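PDB 6LRF: Alr4995 protein from Nostoc sp., which is a bifunctional enzyme, arginine dihydrolase and ornithine cyclodeaminase, that probably breaks arginine down through ornithine to proline. Local coordinates for residues 411-415 with 416-420; 390-394 with 395-399; 645-648 with 649-652; 471-474 with 475-479; 271-274 with 275-279. All blocks are in the same frame, centred on the assembly; numbering follows the deposited sequence.

Contact 1 of 5, residues 411-415 with 416-420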
loop_
_atom_site.group_PDB
_atom_site.type_symbol
_atom_site.label_atom_id
_atom_site.label_comp_id
_atom_site.label_asym_id
_atom_site.label_seq_id
_atom_site.Cartn_x
_atom_site.Cartn_y
_atom_site.Cartn_z
ATOM N N THR B 411 -14.244 -46.251 10.540
ATOM C CA THR B 411 -13.942 -47.484 11.235
ATOM C C THR B 411 -15.154 -47.990 12.045
ATOM O O THR B 411 -16.031 -47.214 12.456
ATOM C CB THR B 411 -12.685 -47.303 12.131
ATOM O OG1 THR B 411 -12.425 -48.519 12.845
ATOM C CG2 THR B 411 -12.873 -46.177 13.107
ATOM N N GLN B 412 -15.232 -49.309 12.204
ATOM C CA GLN B 412 -16.241 -49.930 13.058
ATOM C C GLN B 412 -15.616 -50.091 14.452
ATOM O O GLN B 412 -14.519 -50.618 14.583
ATOM C CB GLN B 412 -16.706 -51.284 12.481
ATOM C CG GLN B 412 -17.799 -51.993 13.286
ATOM C CD GLN B 412 -19.165 -51.294 13.222
ATOM O OE1 GLN B 412 -19.638 -50.902 12.151
ATOM N NE2 GLN B 412 -19.803 -51.144 14.376
ATOM N N THR B 413 -16.298 -49.599 15.479
ATOM C CA THR B 413 -15.762 -49.643 16.841
ATOM C C THR B 413 -16.779 -50.329 17.752
ATOM O O THR B 413 -17.931 -50.525 17.336
ATOM C CB THR B 413 -15.470 -48.222 17.372
ATOM O OG1 THR B 413 -16.691 -47.647 17.857
ATOM C CG2 THR B 413 -14.876 -47.342 16.274
ATOM N N PRO B 414 -16.379 -50.673 19.002
ATOM C CA PRO B 414 -17.358 -51.263 19.930
ATOM C C PRO B 414 -18.510 -50.320 20.275
ATOM O O PRO B 414 -19.489 -50.751 20.878
ATOM C CB PRO B 414 -16.528 -51.567 21.180
ATOM C CG PRO B 414 -15.122 -51.665 20.697
ATOM C CD PRO B 414 -15.013 -50.682 19.565
ATOM N N ASN B 415 -18.379 -49.044 19.910
ATOM C CA ASN B 415 -19.437 -48.060 20.112
ATOM C C ASN B 415 -20.065 -47.596 18.790
ATOM O O ASN B 415 -20.665 -46.521 18.722
ATOM C CB ASN B 415 -18.887 -46.852 20.896
ATOM C CG ASN B 415 -18.638 -47.186 22.365
ATOM O OD1 ASN B 415 -19.588 -47.322 23.133
ATOM N ND2 ASN B 415 -17.365 -47.362 22.749
ATOM N N GLY B 416 -19.922 -48.407 17.745
ATOM C CA GLY B 416 -20.569 -48.118 16.476
ATOM C C GLY B 416 -19.620 -47.620 15.405
ATOM O O GLY B 416 -18.403 -47.608 15.584
ATOM N N LEU B 417 -20.192 -47.211 14.277
ATOM C CA LEU B 417 -19.432 -46.635 13.173
ATOM C C LEU B 417 -18.816 -45.301 13.548
ATOM O O LEU B 417 -19.492 -44.434 14.074
ATOM C CB LEU B 417 -20.334 -46.440 11.959
ATOM C CG LEU B 417 -20.563 -47.646 11.069
ATOM C CD1 LEU B 417 -21.688 -47.325 10.105
ATOM C CD2 LEU B 417 -19.279 -47.976 10.326
ATOM N N LEU B 418 -17.535 -45.136 13.267
ATOM C CA LEU B 418 -16.879 -43.870 13.526
ATOM C C LEU B 418 -16.309 -43.264 12.242
ATOM O O LEU B 418 -15.559 -43.925 11.512
ATOM C CB LEU B 418 -15.769 -44.061 14.556
ATOM C CG LEU B 418 -14.932 -42.821 14.833
ATOM C CD1 LEU B 418 -15.798 -41.697 15.432
ATOM C CD2 LEU B 418 -13.794 -43.212 15.755
ATOM N N ALA B 419 -16.683 -42.014 11.965
ATOM C CA ALA B 419 -16.133 -41.275 10.826
ATOM C C ALA B 419 -15.280 -40.133 11.361
ATOM O O ALA B 419 -15.757 -39.298 12.123
ATOM C CB ALA B 419 -17.238 -40.750 9.919
ATOM N N GLN B 420 -14.015 -40.124 10.967
ATOM C CA GLN B 420 -13.011 -39.219 11.522
ATOM C C GLN B 420 -12.229 -38.490 10.444
ATOM O O GLN B 420 -11.583 -39.106 9.608
ATOM C CB GLN B 420 -11.995 -39.995 12.358
ATOM C CG GLN B 420 -12.130 -39.929 13.843
ATOM C CD GLN B 420 -11.116 -40.848 14.509
ATOM O OE1 GLN B 420 -10.892 -41.976 14.055
ATOM N NE2 GLN B 420 -10.482 -40.363 15.567
#

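Contact 2 of 5, residues 390-394 with 395-399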
loop_
_atom_site.group_PDB
_atom_site.type_symbol
_atom_site.label_atom_id
_atom_site.label_comp_id
_atom_site.label_asym_id
_atom_site.label_seq_id
_atom_site.Cartn_x
_atom_site.Cartn_y
_atom_site.Cartn_z
ATOM N N VAL B 390 -21.447 -38.633 6.149
ATOM C CA VAL B 390 -21.128 -39.616 5.109
ATOM C C VAL B 390 -22.020 -40.871 5.229
ATOM O O VAL B 390 -22.419 -41.251 6.329
ATOM C CB VAL B 390 -19.643 -40.013 5.166
ATOM C CG1 VAL B 390 -18.761 -38.776 4.975
ATOM C CG2 VAL B 390 -19.313 -40.640 6.502
ATOM N N ARG B 391 -22.342 -41.502 4.101
ATOM C CA ARG B 391 -23.302 -42.619 4.086
ATOM C C ARG B 391 -22.568 -43.958 4.057
ATOM O O ARG B 391 -21.874 -44.277 3.088
ATOM C CB ARG B 391 -24.247 -42.510 2.886
ATOM C CG ARG B 391 -25.596 -43.262 3.023
ATOM C CD ARG B 391 -26.437 -43.016 1.767
ATOM N NE ARG B 391 -27.741 -43.680 1.749
ATOM C CZ ARG B 391 -27.991 -44.827 1.114
ATOM N NH1 ARG B 391 -27.022 -45.464 0.474
ATOM N NH2 ARG B 391 -29.209 -45.350 1.130
ATOM N N ILE B 392 -22.701 -44.715 5.145
ATOM C CA ILE B 392 -22.033 -46.008 5.289
ATOM C C ILE B 392 -23.118 -47.061 5.502
ATOM O O ILE B 392 -23.943 -46.918 6.409
ATOM C CB ILE B 392 -21.036 -46.016 6.474
ATOM C CG1 ILE B 392 -20.222 -44.717 6.518
ATOM C CG2 ILE B 392 -20.131 -47.271 6.449
ATOM C CD1 ILE B 392 -19.363 -44.496 5.282
ATOM N N ASN B 393 -23.118 -48.089 4.654
ATOM C CA ASN B 393 -24.188 -49.097 4.589
ATOM C C ASN B 393 -25.590 -48.524 4.872
ATOM O O ASN B 393 -26.251 -48.916 5.832
ATOM C CB ASN B 393 -23.891 -50.257 5.547
ATOM C CG ASN B 393 -24.739 -51.521 5.240
ATOM O OD1 ASN B 393 -25.317 -51.661 4.160
ATOM N ND2 ASN B 393 -24.798 -52.437 6.200
ATOM N N GLY B 394 -26.005 -47.565 4.046
ATOM C CA GLY B 394 -27.354 -47.020 4.078
ATOM C C GLY B 394 -27.645 -46.011 5.169
ATOM O O GLY B 394 -28.774 -45.557 5.321
ATOM N N GLN B 395 -26.621 -45.647 5.923
ATOM C CA GLN B 395 -26.807 -44.850 7.125
ATOM C C GLN B 395 -25.894 -43.605 7.103
ATOM O O GLN B 395 -24.699 -43.717 6.818
ATOM C CB GLN B 395 -26.539 -45.738 8.345
ATOM C CG GLN B 395 -26.752 -45.113 9.718
ATOM C CD GLN B 395 -26.618 -46.145 10.851
ATOM O OE1 GLN B 395 -25.557 -46.269 11.477
ATOM N NE2 GLN B 395 -27.704 -46.881 11.118
ATOM N N TRP B 396 -26.465 -42.428 7.374
ATOM C CA TRP B 396 -25.694 -41.176 7.405
ATOM C C TRP B 396 -25.062 -40.946 8.777
ATOM O O TRP B 396 -25.743 -40.957 9.791
ATOM C CB TRP B 396 -26.567 -39.978 7.025
ATOM C CG TRP B 396 -26.954 -39.967 5.584
ATOM C CD1 TRP B 396 -28.122 -40.424 5.046
ATOM C CD2 TRP B 396 -26.173 -39.474 4.490
ATOM N NE1 TRP B 396 -28.114 -40.250 3.683
ATOM C CE2 TRP B 396 -26.927 -39.672 3.316
ATOM C CE3 TRP B 396 -24.907 -38.884 4.387
ATOM C CZ2 TRP B 396 -26.467 -39.289 2.060
ATOM C CZ3 TRP B 396 -24.442 -38.512 3.133
ATOM C CH2 TRP B 396 -25.222 -38.712 1.988
ATOM N N ILE B 397 -23.746 -40.734 8.764
ATOM C CA ILE B 397 -22.888 -40.676 9.946
ATOM C C ILE B 397 -22.157 -39.338 10.022
ATOM O O ILE B 397 -21.535 -38.920 9.040
ATOM C CB ILE B 397 -21.816 -41.799 9.906
ATOM C CG1 ILE B 397 -22.473 -43.168 9.724
ATOM C CG2 ILE B 397 -20.938 -41.751 11.129
ATOM C CD1 ILE B 397 -23.541 -43.462 10.753
ATOM N N LYS B 398 -22.184 -38.690 11.184
ATOM C CA LYS B 398 -21.493 -37.407 11.364
ATOM C C LYS B 398 -19.967 -37.566 11.460
ATOM O O LYS B 398 -19.468 -38.409 12.207
ATOM C CB LYS B 398 -22.041 -36.697 12.609
ATOM C CG LYS B 398 -21.257 -35.471 13.061
ATOM C CD LYS B 398 -21.715 -34.181 12.378
ATOM C CE LYS B 398 -20.811 -32.999 12.775
ATOM N NZ LYS B 398 -21.487 -32.009 13.671
ATOM N N VAL B 399 -19.228 -36.770 10.688
ATOM C CA VAL B 399 -17.764 -36.817 10.722
ATOM C C VAL B 399 -17.245 -36.018 11.934
ATOM O O VAL B 399 -17.666 -34.876 12.149
ATOM C CB VAL B 399 -17.129 -36.258 9.403
ATOM C CG1 VAL B 399 -15.599 -36.288 9.463
ATOM C CG2 VAL B 399 -17.648 -37.019 8.178
#

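Contact 3 of 5, residues 645-648 with 649-652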
loop_
_atom_site.group_PDB
_atom_site.type_symbol
_atom_site.label_atom_id
_atom_site.label_comp_id
_atom_site.label_asym_id
_atom_site.label_seq_id
_atom_site.Cartn_x
_atom_site.Cartn_y
_atom_site.Cartn_z
HETATM N N MSE B 645 21.992 -15.023 8.917
HETATM C CA MSE B 645 23.085 -15.980 8.866
HETATM C C MSE B 645 24.250 -15.545 7.996
HETATM O O MSE B 645 25.270 -16.226 7.980
HETATM C CB MSE B 645 22.594 -17.333 8.360
HETATM C CG MSE B 645 21.633 -18.041 9.281
HETATM SE SE MSE B 645 21.046 -19.661 8.379
HETATM C CE MSE B 645 19.253 -19.823 9.132
ATOM N N THR B 646 24.100 -14.441 7.266
ATOM C CA THR B 646 25.060 -14.096 6.212
ATOM C C THR B 646 26.011 -12.946 6.565
ATOM O O THR B 646 25.559 -11.860 6.915
ATOM C CB THR B 646 24.317 -13.703 4.922
ATOM O OG1 THR B 646 23.490 -14.796 4.489
ATOM C CG2 THR B 646 25.318 -13.332 3.824
ATOM N N PRO B 647 27.335 -13.166 6.429
ATOM C CA PRO B 647 28.312 -12.111 6.725
ATOM C C PRO B 647 28.326 -11.003 5.684
ATOM O O PRO B 647 27.698 -11.151 4.637
ATOM C CB PRO B 647 29.646 -12.858 6.707
ATOM C CG PRO B 647 29.430 -13.957 5.753
ATOM C CD PRO B 647 27.998 -14.410 5.998
ATOM N N ALA B 648 29.052 -9.921 5.956
ATOM C CA ALA B 648 29.279 -8.881 4.959
ATOM C C ALA B 648 30.128 -9.425 3.800
ATOM O O ALA B 648 30.736 -10.489 3.902
ATOM C CB ALA B 648 29.957 -7.649 5.596
ATOM N N GLY B 649 30.178 -8.688 2.703
ATOM C CA GLY B 649 30.912 -9.147 1.536
ATOM C C GLY B 649 30.115 -10.113 0.668
ATOM O O GLY B 649 30.670 -10.736 -0.245
ATOM N N VAL B 650 28.823 -10.262 0.969
ATOM C CA VAL B 650 27.930 -11.065 0.138
ATOM C C VAL B 650 26.910 -10.135 -0.495
ATOM O O VAL B 650 26.239 -9.372 0.201
ATOM C CB VAL B 650 27.215 -12.164 0.944
ATOM C CG1 VAL B 650 26.298 -13.003 0.030
ATOM C CG2 VAL B 650 28.240 -13.051 1.636
ATOM N N LYS B 651 26.822 -10.166 -1.818
ATOM C CA LYS B 651 25.843 -9.350 -2.527
ATOM C C LYS B 651 24.433 -9.885 -2.263
ATOM O O LYS B 651 24.158 -11.065 -2.444
ATOM C CB LYS B 651 26.153 -9.317 -4.025
ATOM C CG LYS B 651 27.543 -8.776 -4.332
ATOM C CD LYS B 651 27.899 -8.929 -5.801
ATOM C CE LYS B 651 29.117 -8.109 -6.166
ATOM N NZ LYS B 651 29.287 -8.124 -7.645
HETATM N N MSE B 652 23.565 -9.004 -1.784
HETATM C CA MSE B 652 22.203 -9.351 -1.419
HETATM C C MSE B 652 21.237 -8.679 -2.381
HETATM O O MSE B 652 21.214 -7.461 -2.489
HETATM C CB MSE B 652 21.920 -8.909 0.014
HETATM C CG MSE B 652 23.058 -9.211 0.955
HETATM SE SE MSE B 652 23.028 -11.068 1.467
HETATM C CE MSE B 652 21.763 -10.875 2.946
#

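Contact 4 of 5, residues 471-474 with 475-479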
loop_
_atom_site.group_PDB
_atom_site.type_symbol
_atom_site.label_atom_id
_atom_site.label_comp_id
_atom_site.label_asym_id
_atom_site.label_seq_id
_atom_site.Cartn_x
_atom_site.Cartn_y
_atom_site.Cartn_z
ATOM N N GLU B 471 14.428 -2.013 -14.094
ATOM C CA GLU B 471 15.173 -2.419 -15.260
ATOM C C GLU B 471 16.678 -2.121 -15.106
ATOM O O GLU B 471 17.523 -2.888 -15.574
ATOM C CB GLU B 471 14.579 -1.742 -16.492
ATOM C CG GLU B 471 15.223 -2.135 -17.798
ATOM C CD GLU B 471 14.516 -1.520 -18.992
ATOM O OE1 GLU B 471 13.504 -0.816 -18.771
ATOM O OE2 GLU B 471 14.976 -1.734 -20.139
ATOM N N LEU B 472 17.021 -1.028 -14.429
ATOM C CA LEU B 472 18.436 -0.728 -14.214
ATOM C C LEU B 472 19.014 -1.669 -13.153
ATOM O O LEU B 472 20.130 -2.160 -13.311
ATOM C CB LEU B 472 18.645 0.742 -13.826
ATOM C CG LEU B 472 19.189 1.643 -14.953
ATOM C CD1 LEU B 472 20.416 1.025 -15.621
ATOM C CD2 LEU B 472 18.124 1.975 -16.010
ATOM N N VAL B 473 18.249 -1.938 -12.093
ATOM C CA VAL B 473 18.656 -2.928 -11.102
ATOM C C VAL B 473 18.892 -4.288 -11.756
ATOM O O VAL B 473 19.916 -4.935 -11.527
ATOM C CB VAL B 473 17.612 -3.074 -9.987
ATOM C CG1 VAL B 473 17.870 -4.345 -9.161
ATOM C CG2 VAL B 473 17.617 -1.844 -9.112
ATOM N N VAL B 474 17.953 -4.712 -12.592
ATOM C CA VAL B 474 18.093 -5.987 -13.281
ATOM C C VAL B 474 19.355 -6.009 -14.118
ATOM O O VAL B 474 20.057 -7.022 -14.174
ATOM C CB VAL B 474 16.861 -6.289 -14.172
ATOM C CG1 VAL B 474 17.203 -7.292 -15.259
ATOM C CG2 VAL B 474 15.735 -6.801 -13.317
ATOM N N GLU B 475 19.661 -4.881 -14.747
ATOM C CA GLU B 475 20.866 -4.786 -15.550
ATOM C C GLU B 475 22.114 -4.975 -14.690
ATOM O O GLU B 475 23.051 -5.669 -15.080
ATOM C CB GLU B 475 20.923 -3.447 -16.287
ATOM C CG GLU B 475 21.935 -3.460 -17.430
ATOM C CD GLU B 475 21.979 -2.159 -18.225
ATOM O OE1 GLU B 475 21.428 -1.129 -17.760
ATOM O OE2 GLU B 475 22.571 -2.179 -19.324
ATOM N N GLN B 476 22.118 -4.381 -13.505
ATOM C CA GLN B 476 23.258 -4.532 -12.616
ATOM C C GLN B 476 23.344 -5.948 -12.061
ATOM O O GLN B 476 24.430 -6.524 -12.040
ATOM C CB GLN B 476 23.200 -3.495 -11.493
ATOM C CG GLN B 476 23.235 -2.065 -12.047
ATOM C CD GLN B 476 22.859 -0.997 -11.034
ATOM O OE1 GLN B 476 22.599 -1.289 -9.865
ATOM N NE2 GLN B 476 22.815 0.255 -11.489
ATOM N N VAL B 477 22.212 -6.526 -11.656
ATOM C CA VAL B 477 22.200 -7.896 -11.130
ATOM C C VAL B 477 22.587 -8.934 -12.192
ATOM O O VAL B 477 23.334 -9.871 -11.899
ATOM C CB VAL B 477 20.820 -8.267 -10.532
ATOM C CG1 VAL B 477 20.830 -9.678 -10.019
ATOM C CG2 VAL B 477 20.466 -7.339 -9.393
ATOM N N ALA B 478 22.089 -8.776 -13.420
ATOM C CA ALA B 478 22.410 -9.714 -14.509
ATOM C C ALA B 478 23.907 -9.745 -14.765
ATOM O O ALA B 478 24.493 -10.805 -14.981
ATOM C CB ALA B 478 21.667 -9.346 -15.797
ATOM N N TRP B 479 24.521 -8.572 -14.726
ATOM C CA TRP B 479 25.956 -8.473 -14.956
ATOM C C TRP B 479 26.769 -9.106 -13.820
ATOM O O TRP B 479 27.720 -9.862 -14.077
ATOM C CB TRP B 479 26.357 -7.014 -15.133
ATOM C CG TRP B 479 27.671 -6.837 -15.804
ATOM C CD1 TRP B 479 28.339 -7.750 -16.582
ATOM C CD2 TRP B 479 28.494 -5.675 -15.751
ATOM N NE1 TRP B 479 29.526 -7.212 -17.022
ATOM C CE2 TRP B 479 29.643 -5.939 -16.522
ATOM C CE3 TRP B 479 28.368 -4.432 -15.129
ATOM C CZ2 TRP B 479 30.660 -4.998 -16.687
ATOM C CZ3 TRP B 479 29.376 -3.505 -15.295
ATOM C CH2 TRP B 479 30.508 -3.793 -16.066
#

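Contact 5 of 5, residues 271-274 with 275-279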
loop_
_atom_site.group_PDB
_atom_site.type_symbol
_atom_site.label_atom_id
_atom_site.label_comp_id
_atom_site.label_asym_id
_atom_site.label_seq_id
_atom_site.Cartn_x
_atom_site.Cartn_y
_atom_site.Cartn_z
ATOM N N GLU B 271 -13.887 -38.893 -45.372
ATOM C CA GLU B 271 -13.299 -39.331 -44.107
ATOM C C GLU B 271 -13.557 -40.815 -43.909
ATOM O O GLU B 271 -14.629 -41.203 -43.433
ATOM C CB GLU B 271 -13.878 -38.544 -42.914
ATOM C CG GLU B 271 -13.635 -37.037 -42.938
ATOM C CD GLU B 271 -12.192 -36.665 -42.631
ATOM O OE1 GLU B 271 -11.323 -37.573 -42.636
ATOM O OE2 GLU B 271 -11.927 -35.467 -42.376
ATOM N N PRO B 272 -12.584 -41.657 -44.287
ATOM C CA PRO B 272 -12.773 -43.110 -44.171
ATOM C C PRO B 272 -12.851 -43.563 -42.716
ATOM O O PRO B 272 -12.156 -43.017 -41.855
ATOM C CB PRO B 272 -11.530 -43.688 -44.868
ATOM C CG PRO B 272 -11.004 -42.557 -45.736
ATOM C CD PRO B 272 -11.331 -41.305 -44.982
ATOM N N VAL B 273 -13.696 -44.553 -42.456
ATOM C CA VAL B 273 -13.928 -45.036 -41.103
ATOM C C VAL B 273 -12.920 -46.123 -40.771
ATOM O O VAL B 273 -12.773 -47.095 -41.514
ATOM C CB VAL B 273 -15.357 -45.582 -40.940
ATOM C CG1 VAL B 273 -15.552 -46.215 -39.565
ATOM C CG2 VAL B 273 -16.368 -44.472 -41.163
ATOM N N ARG B 274 -12.211 -45.953 -39.663
ATOM C CA ARG B 274 -11.157 -46.886 -39.295
ATOM C C ARG B 274 -11.762 -48.172 -38.714
ATOM O O ARG B 274 -12.847 -48.153 -38.114
ATOM C CB ARG B 274 -10.190 -46.216 -38.307
ATOM C CG ARG B 274 -8.866 -46.921 -38.125
ATOM C CD ARG B 274 -8.025 -46.270 -37.043
ATOM N NE ARG B 274 -7.125 -47.234 -36.409
ATOM C CZ ARG B 274 -5.795 -47.179 -36.460
ATOM N NH1 ARG B 274 -5.077 -48.112 -35.848
ATOM N NH2 ARG B 274 -5.181 -46.197 -37.116
ATOM N N ASP B 275 -11.064 -49.286 -38.935
ATOM C CA ASP B 275 -11.459 -50.614 -38.448
ATOM C C ASP B 275 -11.977 -50.649 -37.000
ATOM O O ASP B 275 -13.133 -50.996 -36.732
ATOM C CB ASP B 275 -10.263 -51.593 -38.563
ATOM C CG ASP B 275 -8.975 -51.065 -37.874
ATOM O OD1 ASP B 275 -8.466 -49.982 -38.248
ATOM O OD2 ASP B 275 -8.492 -51.713 -36.912
ATOM N N GLU B 276 -11.099 -50.274 -36.080
ATOM C CA GLU B 276 -11.235 -50.631 -34.678
ATOM C C GLU B 276 -12.190 -49.722 -33.908
ATOM O O GLU B 276 -12.727 -50.128 -32.877
ATOM C CB GLU B 276 -9.849 -50.625 -34.014
ATOM C CG GLU B 276 -9.784 -51.308 -32.653
ATOM C CD GLU B 276 -8.431 -51.959 -32.389
ATOM O OE1 GLU B 276 -7.899 -52.623 -33.307
ATOM O OE2 GLU B 276 -7.897 -51.798 -31.268
ATOM N N VAL B 277 -12.427 -48.511 -34.412
ATOM C CA VAL B 277 -13.168 -47.511 -33.635
ATOM C C VAL B 277 -14.594 -47.936 -33.253
ATOM O O VAL B 277 -15.240 -48.781 -33.902
ATOM C CB VAL B 277 -13.251 -46.144 -34.372
ATOM C CG1 VAL B 277 -11.880 -45.717 -34.861
ATOM C CG2 VAL B 277 -14.275 -46.167 -35.505
ATOM N N HIS B 278 -15.054 -47.346 -32.158
ATOM C CA HIS B 278 -16.410 -47.508 -31.687
ATOM C C HIS B 278 -16.721 -46.371 -30.725
ATOM O O HIS B 278 -15.807 -45.746 -30.168
ATOM C CB HIS B 278 -16.620 -48.876 -31.017
ATOM C CG HIS B 278 -15.782 -49.105 -29.796
ATOM N ND1 HIS B 278 -14.439 -49.418 -29.858
ATOM C CD2 HIS B 278 -16.109 -49.107 -28.480
ATOM C CE1 HIS B 278 -13.971 -49.587 -28.632
ATOM N NE2 HIS B 278 -14.965 -49.403 -27.778
ATOM N N ALA B 279 -18.014 -46.106 -30.563
ATOM C CA ALA B 279 -18.521 -45.070 -29.675
ATOM C C ALA B 279 -17.914 -45.156 -28.284
ATOM O O ALA B 279 -17.991 -46.188 -27.610
ATOM C CB ALA B 279 -20.037 -45.156 -29.575
#

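Contact 1 of 5, residues 411-415 with 416-420
Gly416, Thr411 and Leu418 carry most of this contact, a tight beta hairpin turned by a type I turn from Thr413 to Gly416. Thr411 and Leu418 form an antiparallel hydrogen-bonded pair. Leu418 N gives a nearly straight bond of 2.7 Å to Thr411 O, and Thr411 N returns one to Leu418 O. Their side chains lie alongside each other and point the same way. The methyl CG2 of Thr411 rests 3.9 Å from Leu418 CB. Thr413 CG2 also reaches Leu418 CB, at 3.8 Å, so Leu418 packs against two threonine methyls.

Gly416 closes the turn. Its phi of 106° would press a side chain against Asn415 O. Gly416 O is gripped twice by Thr413: by the backbone N, which sits above the carbonyl plane, and by Thr413 OG1 at 2.8 Å, which lies in that plane on a lone pair. Thr413 OG1 lies between its own backbone N and carbonyl carbon (chi1 82°), and from there it also accepts Asn415 N at 3.0 Å, making an ST turn. A valine in place of Thr413 would probably leave Asn415 N without this acceptor and Gly416 O with one donor fewer.

On the other face, Gln412 folds back at chi2 (70°), bringing Gln412 OE1 within 3.5 Å of Leu417 CD2 and NE2 near the Gly416 backbone. Beyond the hairpin, Ala419 bonds through its backbone to Glu400 of strand 395-400, and the Leu418 side chain packs on the same Glu400.

Contact 2 of 5, residues 390-394 with 395-399
Arg391 lays its aliphatic chain over one face of the Trp396 indole, across a non-hydrogen-bonded pair of the hairpin. Arg391 CB sits 3.7 Å above the centre of the six-membered ring of Trp396, only 2° off the ring normal, a clear CH-pi contact. Arg391 CG follows over the same face, 3.8 Å from Trp396 CE2. Arg391 CD then reaches both CE2 and CZ2 of Trp396, each at 3.7 Å. With CG anti to the backbone N (chi1 -158°) and the chain extended to NE, the side chain runs across the ring toward the pyrrole edge. Arg391 NE ends 4.0 Å from Trp396 NE1. The guanidinium is turned 63° from the indole plane and has Trp396 NE1 at its edge, while Gly394 CA lies over one of its faces.

The polar ends find their partners outside the hairpin: Glu362 takes both Arg391 NE and Trp396 NE1, and Asp364 pairs with Arg391 NH1. An alanine in place of Trp396 would probably strip the cover from the Arg391 methylenes and cost Glu362 the indole N-H.

Val390, Ile392 and Ile397 lie on the opposite face. Ile392 CG1 meets Ile397 CG1 at 4.2 Å. Val390 CG1 packs on Val399 CG2 at 3.8 Å, the two side chains crossing at about a right angle. Paired backbone bonds join Val390 to Ile397 and Ile392 to Gln395. The result is a two-residue beta hairpin with a type I' turn through Asn393 and Gly394, both at positive phi, a ribbon within a seven-stranded mixed sheet; the hairpin itself falls in the ArgZ-like C-terminal first region.

Contact 3 of 5, residues 645-648 with 649-652
The backbone bends back at Ala648 and Gly649, with Gly649 at a phi of 83°, and brings Thr646 against Val650 before strand 651-656 begins. At these angles a side chain on residue 649 would run into Ala648 O. The contact is chiefly apolar. The methyl CG2 of Thr646 touches Val650 CB at 3.6 Å and Val650 CG2 at 3.7 Å, the two side chains crossing at about a right angle. That methyl is anti to its own backbone N (chi1 -59° for OG1), while OG1 points elsewhere and bonds to Val642 O. Thr646 CG2 also meets SE of Met652, a selenomethionine, at 4.0 Å; the chain of Met652 bends at chi2 and chi3 to bring it there. Val650 CG2 turns to the chain before the bend, 3.6 Å from Pro647 O and 4.4 Å from Pro647 CG.

The bend links helix 637-645 to strand 651-656 of the parallel Rossmann-type sheet. Arg668 binds Thr646 O through NH2. The second subunit packs its Tyr386 on Ala648 and its Gln402 on Pro647. Within the chain, Thr646 and Val650 both rest on Ile630 of strand 629-633, and Thr646 also touches Leu624 of helix 613-624.

Contact 4 of 5, residues 471-474 with 475-479
The backbone runs as one unbroken alpha helix, each N-H of residues 475 to 478 bonding to the carbonyl four residues back. The bond from Val477 N to Val473 O is 2.8 Å and nearly straight at 169°. Glu475 N to Glu471 O is longer, 3.0 Å, with the donor above the carbonyl plane.

The side chains meet one turn apart. Val473 and Val477 lie side by side and point the same way, with Val473 CG1 4.0 Å from Val477 CG2. Val477 CG2 also lies 3.3 Å from Val473 O. Ala478 CB sits equally close to Val474 O. Leu472 and Glu475 run alongside each other, and Leu472 CD1 reaches Glu475 OE1 at 3.2 Å. Glu475 has CG anti to the backbone N (chi1 -164°) and an extended chain, which carries its carboxylate away from the helix backbone. There its OE2 makes a salt bridge with Arg165 of the third subunit. Gln476 CG lies 3.4 Å from Leu472 O.

The helix thus has different sides. Val473 packs on Val674 and Val676 of strand 673-677, and Val474 on Phe683 and Leu686 of helix 680-694. Trp479 instead stacks edge-to-face with Trp24 of the third subunit. This is an amphipathic helix lying against the outermost strand, within this chain, of the parallel Rossmann-type sheet and serving a subunit interface as well.

Contact 5 of 5, residues 271-274 with 275-279
Asp275 opens the second half of this turn by swinging its carboxylate back alongside Arg274. The two side chains point the same way. Asp275 CG lies between its own backbone N and carbonyl carbon (chi1 53°), which brings Asp275 OD1 to 3.1 Å from Arg274 CG and 3.6 Å from Arg274 NE. The oxygen stands well out of the guanidinium plane, so this salt bridge rests on charge, with no N-H aimed at it. The carboxylate and guanidinium planes are 35° apart. Glu276 continues the bend. Val277 then points toward residues 273 and 274. Val277 CG1 lies 3.9 Å from Arg274 CB, and Val277 CG2 touches Arg274 O at 3.6 Å and Val273 CG1 at 4.3 Å. Further on, His278 leaves the turn and packs on Asp153, whose OD1 accepts Ala279 N.

The guanidinium has its firmer partner elsewhere, since Arg274 NH2 bonds to Glu128 O. The loop joins strand 267-268 to strand 280-292. Its chemistry is that of a surface turn: a small apolar contact between Val273 and Val277 beside an ion pair, both at the surface, and the ion pair probably steadies Arg274 by charge without fixing the rotation of its guanidinium.

Overall arrangement
Contacts 1 and 2 are neighbouring hairpins of one mixed sheet, their centres 11 Å apart, and strands 416-422 and 395-400 lie next to each other in it. They touch directly: Leu417 CD1 is 3.9 Å from Ile392 CB, and Ala419 CB is 4.0 Å from Val390 CG2. Contact 3 leads into a strand of the parallel Rossmann-type sheet and contact 4 lies on a helix packed against it. Their centres are 19 Å apart and their nearest atoms about 7 Å, and they face the second and third subunits respectively. Contact 5 stands alone, its centre 46 Å from that of contact 2 and 67 Å from that of contact 3. The structure is unliganded, so no bound ligand relates these contacts to a catalytic site.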